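Local coordinates for protein lipolytic enzyme (Clostridium thermocellum, PDB 2VPT) that probably removes acetyl groups from acetylated xylan, being the catalytic domain of a cellulosomal family 3 carbohydrate esterase with the SGNH-hydrolase fold, at residues Lys4-Gly12 / Leu35-Val45; Ala126-Ala134 / Ile172-Ser180. All blocks are in the same frame, centred on the assembly; numbering follows the deposited sequence. Where two conformers were deposited one is given.

Interaction 1 (Lys4-Gly12 / Leu35-Val45). With CA (calcium ion), chain B.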
loop_
_atom_site.group_PDB
_atom_site.type_symbol
_atom_site.label_atom_id
_atom_site.label_comp_id
_atom_site.label_asym_id
_atom_site.label_seq_id
_atom_site.Cartn_x
_atom_site.Cartn_y
_atom_site.Cartn_z
ATOM N N LYS A 4 -20.934 1.258 21.444
ATOM C CA LYS A 4 -20.371 2.427 20.720
ATOM C C LYS A 4 -19.350 1.930 19.699
ATOM O O LYS A 4 -18.504 1.093 20.034
ATOM C CB LYS A 4 -19.680 3.389 21.697
ATOM C CG LYS A 4 -19.162 4.654 21.028
ATOM C CD LYS A 4 -18.137 5.395 21.861
ATOM C CE LYS A 4 -17.379 6.405 21.011
ATOM N NZ LYS A 4 -16.457 7.251 21.827
ATOM N N THR A 5 -19.448 2.428 18.466
ATOM C CA THR A 5 -18.381 2.223 17.474
ATOM C C THR A 5 -17.152 3.002 17.914
ATOM O O THR A 5 -17.250 4.186 18.232
ATOM C CB THR A 5 -18.787 2.664 16.054
ATOM O OG1 THR A 5 -19.848 1.825 15.571
ATOM C CG2 THR A 5 -17.610 2.554 15.084
ATOM N N ILE A 6 -16.015 2.305 17.939
ATOM C CA ILE A 6 -14.717 2.876 18.312
ATOM C C ILE A 6 -13.914 3.171 17.040
ATOM O O ILE A 6 -13.651 2.256 16.262
ATOM C CB ILE A 6 -13.893 1.883 19.179
ATOM C CG1 ILE A 6 -14.731 1.314 20.333
ATOM C CG2 ILE A 6 -12.621 2.556 19.719
ATOM C CD1 ILE A 6 -13.995 0.316 21.169
ATOM N N LYS A 7 -13.542 4.430 16.835
ATOM C CA LYS A 7 -12.672 4.821 15.718
ATOM C C LYS A 7 -11.222 4.688 16.162
ATOM O O LYS A 7 -10.799 5.316 17.141
ATOM C CB LYS A 7 -12.938 6.255 15.276
ATOM C CG LYS A 7 -14.286 6.446 14.582
ATOM C CD LYS A 7 -14.498 7.882 14.138
ATOM C CE LYS A 7 -15.745 8.020 13.275
ATOM N NZ LYS A 7 -15.910 9.396 12.711
ATOM N N ILE A 8 -10.474 3.852 15.454
ATOM C CA ILE A 8 -9.087 3.571 15.757
ATOM C C ILE A 8 -8.239 3.967 14.559
ATOM O O ILE A 8 -8.516 3.536 13.446
ATOM C CB ILE A 8 -8.842 2.078 16.051
ATOM C CG1 ILE A 8 -9.720 1.593 17.218
ATOM C CG2 ILE A 8 -7.354 1.868 16.339
ATOM C CD1 ILE A 8 -9.619 0.099 17.532
HETATM N N MSE A 9 -7.225 4.802 14.779
HETATM C CA MSE A 9 -6.319 5.207 13.716
HETATM C C MSE A 9 -4.982 4.493 13.868
HETATM O O MSE A 9 -4.202 4.814 14.773
HETATM C CB MSE A 9 -6.086 6.706 13.742
HETATM C CG MSE A 9 -5.271 7.178 12.541
HETATM SE SE MSE A 9 -4.883 9.053 12.583
HETATM C CE MSE A 9 -5.934 9.346 12.139
ATOM N N PRO A 10 -4.697 3.530 12.978
ATOM C CA PRO A 10 -3.360 2.926 12.970
ATOM C C PRO A 10 -2.355 3.862 12.311
ATOM O O PRO A 10 -2.504 4.184 11.140
ATOM C CB PRO A 10 -3.550 1.645 12.134
ATOM C CG PRO A 10 -5.024 1.492 11.974
ATOM C CD PRO A 10 -5.579 2.877 11.990
ATOM N N VAL A 11 -1.357 4.301 13.068
ATOM C CA VAL A 11 -0.354 5.256 12.596
ATOM C C VAL A 11 1.004 4.559 12.637
ATOM O O VAL A 11 1.404 4.029 13.668
ATOM C CB VAL A 11 -0.296 6.513 13.479
ATOM C CG1 VAL A 11 0.809 7.442 13.004
ATOM C CG2 VAL A 11 -1.613 7.212 13.474
ATOM N N GLY A 12 1.734 4.553 11.528
ATOM C CA GLY A 12 3.042 3.948 11.555
ATOM C C GLY A 12 3.755 4.006 10.234
ATOM O O GLY A 12 3.476 4.878 9.383
ATOM N N LEU A 35 -11.127 -8.306 17.110
ATOM C CA LEU A 35 -11.903 -7.300 17.809
ATOM C C LEU A 35 -13.388 -7.431 17.506
ATOM O O LEU A 35 -14.223 -7.279 18.400
ATOM C CB LEU A 35 -11.410 -5.890 17.487
ATOM C CG LEU A 35 -10.010 -5.544 17.984
ATOM C CD1 LEU A 35 -9.638 -4.158 17.461
ATOM C CD2 LEU A 35 -9.909 -5.612 19.501
ATOM N N THR A 36 -13.709 -7.722 16.252
ATOM C CA THR A 36 -15.095 -7.958 15.861
ATOM C C THR A 36 -15.641 -9.212 16.543
ATOM O O THR A 36 -16.742 -9.183 17.092
ATOM C CB THR A 36 -15.229 -8.043 14.338
ATOM O OG1 THR A 36 -14.778 -6.826 13.754
ATOM C CG2 THR A 36 -16.696 -8.231 13.919
ATOM N N GLN A 37 -14.876 -10.292 16.546
ATOM C CA GLN A 37 -15.283 -11.516 17.256
ATOM C C GLN A 37 -15.525 -11.282 18.744
ATOM O O GLN A 37 -16.383 -11.943 19.359
ATOM C CB GLN A 37 -14.256 -12.622 17.062
ATOM C CG GLN A 37 -14.223 -13.176 15.668
ATOM C CD GLN A 37 -13.194 -14.270 15.494
ATOM O OE1 GLN A 37 -13.466 -15.306 14.870
ATOM N NE2 GLN A 37 -12.015 -14.066 16.058
ATOM N N ALA A 38 -14.784 -10.342 19.331
ATOM C CA ALA A 38 -14.946 -9.988 20.734
ATOM C C ALA A 38 -16.208 -9.173 20.998
ATOM O O ALA A 38 -16.504 -8.855 22.143
ATOM C CB ALA A 38 -13.699 -9.226 21.221
ATOM N N GLY A 39 -16.943 -8.814 19.948
ATOM C CA GLY A 39 -18.179 -8.062 20.066
ATOM C C GLY A 39 -18.074 -6.561 19.955
ATOM O O GLY A 39 -19.022 -5.826 20.246
ATOM N N LEU A 40 -16.918 -6.080 19.503
ATOM C CA LEU A 40 -16.703 -4.667 19.345
ATOM C C LEU A 40 -17.052 -4.229 17.935
ATOM O O LEU A 40 -16.893 -4.993 16.985
ATOM C CB LEU A 40 -15.239 -4.316 19.636
ATOM C CG LEU A 40 -14.801 -4.568 21.074
ATOM C CD1 LEU A 40 -13.292 -4.372 21.183
ATOM C CD2 LEU A 40 -15.541 -3.655 22.031
ATOM N N SER A 41 -17.541 -3.004 17.835
ATOM C CA SER A 41 -17.771 -2.321 16.568
ATOM C C SER A 41 -16.604 -1.375 16.299
ATOM O O SER A 41 -16.476 -0.350 16.947
ATOM C CB SER A 41 -19.064 -1.524 16.627
ATOM O OG SER A 41 -19.300 -0.877 15.401
ATOM N N ILE A 42 -15.753 -1.751 15.347
ATOM C CA ILE A 42 -14.500 -1.042 15.065
ATOM C C ILE A 42 -14.574 -0.350 13.714
ATOM O O ILE A 42 -14.981 -0.958 12.718
ATOM C CB ILE A 42 -13.307 -2.036 15.055
ATOM C CG1 ILE A 42 -13.192 -2.744 16.402
ATOM C CG2 ILE A 42 -11.999 -1.325 14.695
ATOM C CD1 ILE A 42 -13.033 -1.832 17.611
ATOM N N ASP A 43 -14.174 0.911 13.693
ATOM C CA ASP A 43 -13.961 1.665 12.467
ATOM C C ASP A 43 -12.482 2.071 12.443
ATOM O O ASP A 43 -12.052 2.949 13.186
ATOM C CB ASP A 43 -14.870 2.897 12.453
ATOM C CG ASP A 43 -14.812 3.679 11.161
ATOM O OD1 ASP A 43 -14.162 3.232 10.183
ATOM O OD2 ASP A 43 -15.425 4.774 11.131
ATOM N N PHE A 44 -11.691 1.394 11.617
ATOM C CA PHE A 44 -10.334 1.852 11.360
ATOM C C PHE A 44 -10.436 3.115 10.532
ATOM O O PHE A 44 -11.171 3.159 9.545
ATOM C CB PHE A 44 -9.506 0.804 10.618
ATOM C CG PHE A 44 -8.944 -0.307 11.483
ATOM C CD1 PHE A 44 -8.384 -0.050 12.729
ATOM C CD2 PHE A 44 -8.886 -1.612 11.002
ATOM C CE1 PHE A 44 -7.841 -1.079 13.476
ATOM C CE2 PHE A 44 -8.318 -2.633 11.747
ATOM C CZ PHE A 44 -7.806 -2.373 12.988
ATOM N N VAL A 45 -9.714 4.158 10.924
ATOM C CA VAL A 45 -9.738 5.414 10.216
ATOM C C VAL A 45 -8.353 5.871 9.770
ATOM O O VAL A 45 -7.336 5.546 10.382
ATOM C CB VAL A 45 -10.444 6.519 11.065
ATOM C CG1 VAL A 45 -11.891 6.130 11.384
ATOM C CG2 VAL A 45 -9.672 6.834 12.350
HETATM CA CA CA B . -12.972 2.717 8.224
HETATM O O HOH W 1 -18.013 -1.451 20.166
HETATM O O HOH W 2 -14.749 2.046 6.893
HETATM O O HOH W 3 -13.382 5.032 7.757
#

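Interaction 2 (Ala126-Ala134 / Ile172-Ser180)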
loop_
_atom_site.group_PDB
_atom_site.type_symbol
_atom_site.label_atom_id
_atom_site.label_comp_id
_atom_site.label_asym_id
_atom_site.label_seq_id
_atom_site.Cartn_x
_atom_site.Cartn_y
_atom_site.Cartn_z
ATOM N N ALA A 126 3.650 0.964 20.435
ATOM C CA ALA A 126 4.282 -0.341 20.266
ATOM C C ALA A 126 5.797 -0.277 20.081
ATOM O O ALA A 126 6.322 0.674 19.497
ATOM C CB ALA A 126 3.676 -1.058 19.071
ATOM N N ASP A 127 6.488 -1.305 20.567
ATOM C CA ASP A 127 7.838 -1.598 20.096
ATOM C C ASP A 127 7.802 -2.581 18.910
ATOM O O ASP A 127 6.713 -2.873 18.392
ATOM C CB ASP A 127 8.773 -2.014 21.248
ATOM C CG ASP A 127 8.500 -3.385 21.809
ATOM O OD1 ASP A 127 7.525 -4.043 21.405
ATOM O OD2 ASP A 127 9.306 -3.809 22.679
ATOM N N TYR A 128 8.957 -3.048 18.447
ATOM C CA TYR A 128 9.065 -3.876 17.252
ATOM C C TYR A 128 9.383 -5.328 17.567
ATOM O O TYR A 128 10.022 -5.656 18.564
ATOM C CB TYR A 128 10.158 -3.318 16.319
ATOM C CG TYR A 128 9.781 -2.031 15.633
ATOM C CD1 TYR A 128 9.423 -2.025 14.306
ATOM C CD2 TYR A 128 9.795 -0.809 16.313
ATOM C CE1 TYR A 128 9.086 -0.841 13.659
ATOM C CE2 TYR A 128 9.449 0.363 15.676
ATOM C CZ TYR A 128 9.077 0.339 14.349
ATOM O OH TYR A 128 8.747 1.527 13.711
ATOM N N TYR A 129 8.943 -6.211 16.679
ATOM C CA TYR A 129 9.470 -7.571 16.651
ATOM C C TYR A 129 10.995 -7.456 16.482
ATOM O O TYR A 129 11.489 -6.501 15.888
ATOM C CB TYR A 129 8.820 -8.386 15.524
ATOM C CG TYR A 129 8.936 -7.764 14.157
ATOM C CD1 TYR A 129 9.981 -8.102 13.313
ATOM C CD2 TYR A 129 8.014 -6.807 13.719
ATOM C CE1 TYR A 129 10.114 -7.525 12.067
ATOM C CE2 TYR A 129 8.139 -6.217 12.472
ATOM C CZ TYR A 129 9.187 -6.582 11.645
ATOM O OH TYR A 129 9.322 -6.017 10.390
ATOM N N PRO A 130 11.754 -8.400 17.032
ATOM C CA PRO A 130 13.219 -8.248 17.105
ATOM C C PRO A 130 13.983 -8.591 15.812
ATOM O O PRO A 130 14.846 -9.482 15.798
ATOM C CB PRO A 130 13.584 -9.206 18.239
ATOM C CG PRO A 130 12.601 -10.311 18.072
ATOM C CD PRO A 130 11.300 -9.628 17.707
ATOM N N TRP A 131 13.673 -7.877 14.735
ATOM C CA TRP A 131 14.310 -8.102 13.441
ATOM C C TRP A 131 14.268 -6.814 12.632
ATOM O O TRP A 131 13.204 -6.217 12.514
ATOM C CB TRP A 131 13.565 -9.199 12.678
ATOM C CG TRP A 131 14.284 -9.654 11.456
ATOM C CD1 TRP A 131 14.013 -9.315 10.173
ATOM C CD2 TRP A 131 15.411 -10.532 11.414
ATOM N NE1 TRP A 131 14.893 -9.936 9.322
ATOM C CE2 TRP A 131 15.763 -10.692 10.063
ATOM C CE3 TRP A 131 16.150 -11.209 12.390
ATOM C CZ2 TRP A 131 16.836 -11.495 9.656
ATOM C CZ3 TRP A 131 17.213 -12.009 11.986
ATOM C CH2 TRP A 131 17.540 -12.145 10.631
ATOM N N PRO A 132 15.426 -6.345 12.121
ATOM C CA PRO A 132 16.775 -6.862 12.344
ATOM C C PRO A 132 17.176 -6.717 13.810
ATOM O O PRO A 132 16.570 -5.934 14.541
ATOM C CB PRO A 132 17.647 -5.967 11.455
ATOM C CG PRO A 132 16.884 -4.726 11.303
ATOM C CD PRO A 132 15.446 -5.134 11.283
ATOM N N GLU A 133 18.197 -7.466 14.221
ATOM C CA GLU A 133 18.697 -7.449 15.597
ATOM C C GLU A 133 18.894 -6.026 16.130
ATOM O O GLU A 133 18.592 -5.746 17.289
ATOM C CB GLU A 133 20.013 -8.254 15.674
ATOM C CG GLU A 133 20.816 -8.146 16.975
ATOM C CD GLU A 133 20.400 -9.138 18.053
ATOM O OE1 GLU A 133 19.319 -9.763 17.931
ATOM O OE2 GLU A 133 21.166 -9.285 19.037
ATOM N N ALA A 134 19.361 -5.124 15.267
ATOM C CA ALA A 134 19.641 -3.745 15.638
ATOM C C ALA A 134 18.442 -3.019 16.251
ATOM O O ALA A 134 18.612 -2.110 17.047
ATOM C CB ALA A 134 20.143 -2.968 14.424
ATOM N N ILE A 172 9.045 -14.007 8.880
ATOM C CA ILE A 172 9.621 -13.016 7.975
ATOM C C ILE A 172 9.285 -13.344 6.527
ATOM O O ILE A 172 9.359 -14.494 6.101
ATOM C CB ILE A 172 11.144 -12.901 8.174
ATOM C CG1 ILE A 172 11.453 -12.375 9.583
ATOM C CG2 ILE A 172 11.781 -11.991 7.111
ATOM C CD1 ILE A 172 10.786 -11.021 9.945
ATOM N N SER A 173 8.903 -12.315 5.780
ATOM C CA SER A 173 8.480 -12.467 4.402
ATOM C C SER A 173 9.653 -12.722 3.458
ATOM O O SER A 173 10.814 -12.697 3.852
ATOM C CB SER A 173 7.754 -11.196 3.950
ATOM O OG SER A 173 8.684 -10.174 3.647
ATOM N N TRP A 174 9.312 -12.960 2.201
ATOM C CA TRP A 174 10.285 -13.120 1.124
ATOM C C TRP A 174 11.300 -11.972 0.991
ATOM O O TRP A 174 12.387 -12.177 0.450
ATOM C CB TRP A 174 9.541 -13.291 -0.207
ATOM C CG TRP A 174 8.631 -12.144 -0.495
ATOM C CD1 TRP A 174 7.330 -11.996 -0.092
ATOM C CD2 TRP A 174 8.960 -10.959 -1.221
ATOM N NE1 TRP A 174 6.835 -10.789 -0.523
ATOM C CE2 TRP A 174 7.813 -10.135 -1.222
ATOM C CE3 TRP A 174 10.115 -10.513 -1.870
ATOM C CZ2 TRP A 174 7.788 -8.896 -1.849
ATOM C CZ3 TRP A 174 10.083 -9.283 -2.497
ATOM C CH2 TRP A 174 8.929 -8.489 -2.480
ATOM N N ASP A 175 10.970 -10.763 1.458
ATOM C CA ASP A 175 11.921 -9.643 1.362
ATOM C C ASP A 175 13.010 -9.637 2.444
ATOM O O ASP A 175 13.925 -8.800 2.412
ATOM C CB ASP A 175 11.200 -8.276 1.250
ATOM C CG ASP A 175 10.612 -7.763 2.567
ATOM O OD1 ASP A 175 10.914 -8.292 3.658
ATOM O OD2 ASP A 175 9.833 -6.778 2.491
ATOM N N GLY A 176 12.915 -10.571 3.390
ATOM C CA GLY A 176 13.934 -10.747 4.414
ATOM C C GLY A 176 13.928 -9.734 5.538
ATOM O O GLY A 176 14.787 -9.787 6.406
ATOM N N LEU A 177 12.943 -8.835 5.554
ATOM C CA LEU A 177 12.899 -7.747 6.542
ATOM C C LEU A 177 11.525 -7.601 7.204
ATOM O O LEU A 177 11.413 -7.543 8.436
ATOM C CB LEU A 177 13.270 -6.438 5.850
ATOM C CG LEU A 177 13.242 -5.137 6.643
ATOM C CD1 LEU A 177 14.219 -5.185 7.814
ATOM C CD2 LEU A 177 13.561 -3.974 5.716
ATOM N N HIS A 178 10.491 -7.509 6.372
ATOM C CA HIS A 178 9.132 -7.328 6.842
ATOM C C HIS A 178 8.489 -8.655 7.182
ATOM O O HIS A 178 8.910 -9.712 6.709
ATOM C CB HIS A 178 8.299 -6.617 5.781
ATOM C CG HIS A 178 8.732 -5.209 5.540
ATOM N ND1 HIS A 178 9.488 -4.846 4.451
ATOM C CD2 HIS A 178 8.537 -4.082 6.262
ATOM C CE1 HIS A 178 9.731 -3.545 4.506
ATOM N NE2 HIS A 178 9.173 -3.060 5.599
ATOM N N LEU A 179 7.460 -8.572 8.009
ATOM C CA LEU A 179 6.738 -9.752 8.459
ATOM C C LEU A 179 6.000 -10.467 7.330
ATOM O O LEU A 179 5.534 -9.848 6.377
ATOM C CB LEU A 179 5.735 -9.365 9.556
ATOM C CG LEU A 179 6.321 -8.866 10.877
ATOM C CD1 LEU A 179 5.220 -8.220 11.684
ATOM C CD2 LEU A 179 7.022 -9.983 11.661
ATOM N N SER A 180 5.890 -11.787 7.478
ATOM C CA SER A 180 4.995 -12.603 6.675
ATOM C C SER A 180 3.558 -12.478 7.169
ATOM O O SER A 180 3.286 -11.862 8.205
ATOM C CB SER A 180 5.401 -14.061 6.821
ATOM O OG SER A 180 5.223 -14.448 8.173
HETATM O O HOH W 4 6.663 -5.914 8.783
HETATM O O HOH W 5 11.680 -5.234 9.884
#

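Interaction 1 (Lys4-Gly12 / Leu35-Val45)
Ile8 and Ile42 meet at their methyl ends, CD1 to CD1 at 3.9 Å, on two neighbouring parallel strands, 5-12 and 41-44, joined through helix 28-37 in a beta-alpha-beta unit of the SGNH-hydrolase fold. Their face also carries Ile6 and Phe44, and helix 28-37 covers it through Leu35, whose CD1 lies 4.3 Å from Ile8 CD1. The Ile42 delta methyl folds back toward the partner strand because chi2 is -57°, and rests against both Ile6 CB (4.1 Å) and Ile8 CD1. Phe44 lies alongside Ile8, its CD1 4.0 Å from Ile8 CB, while the Pro10 side chain runs at about a right angle to that of Phe44 and brings CG to 3.8 Å from Phe44 CD1. Beta-branched and aromatic residues suit this buried face, where broad, stiff side chains fill the space between sheet and helices.

The other face is polar. Thr5 OG1 and Ser41 OG share a hydrogen bond of 2.8 Å, and the Thr5 CG2 methyl lies over Asp43 CB. Lys7 runs extended beside Asp43. Val45 sets CG1 against Lys7 CB and CG, while its CG2 meets Met9 CB at 3.8 Å. Main-chain bonds hold the strands in register; that from Asp43 N to Ile6 O is almost straight. Asp57, Asp59 and two waters complete a calcium site at the end of strand 41-44, which binds the ion through Asp43 OD1 and, at 2.3 Å, Phe44 O.

Interaction 2 (Ala126-Ala134 / Ile172-Ser180)
Leu179 covers one face of the Tyr129 ring, with CG and CD1 toward CE2 and CD2 over the centre, 3.7 Å from the centroid and only 4° off the normal; in this CH-pi contact the two side chains run antiparallel as they pass. Tyr129 CG stands between its backbone N and carbonyl carbon (chi1 55°), which turns the ring toward 172-180. Trp131 meets Ile172 at about a right angle: Ile172 CG1 lies over its five-membered ring, and Ile172 CD1 is 3.7 Å from Trp131 CD1. The indole edge does the polar work, NE1 giving Gly176 O a nearly straight hydrogen bond of 2.9 Å that lies in the ring plane. Pro132, after a cis peptide bond, sets CD against Leu177 CD1.

These loops rim the probable active site of the SGNH-hydrolase fold. His178 ND1 donates to Asp175 OD2 at 2.8 Å, and His178 NE2 bonds to Ser14 OG, consistent with a Ser-His-Asp triad. Asp175 OD1 receives His178 N on its syn lone pair and, in an Asx turn, Leu177 N on the anti side, out of the carboxylate plane. Gly176, at positive phi, completes the type I turn from Ser173. One water links Tyr129 OH, Trp131 O and Leu177 O; another joins Tyr129 OH to Leu179 N.

Overall arrangement
Interaction 1 closes before interaction 2 opens along the chain, and their centres are about 25 Å apart on opposite sides of the chain's centre, with nearest atoms about 7 Å apart. One sheet relates them: strand 5-12 pairs with strand 86-90, which pairs with strand 122-126, whose end leads into the loop 126-134. Strand 5-12 in turn runs toward Ser14, the hydrogen-bond partner of His178. Helix 181-203 touches both regions, Tyr184 and Ile187 meeting Leu179 and Ile196 and Leu199 meeting Leu40 and Leu35. Thus the calcium-binding edge strand and the probable catalytic loops lie apart. The second subunit reaches interaction 2 around Trp174 and His178, but not interaction 1.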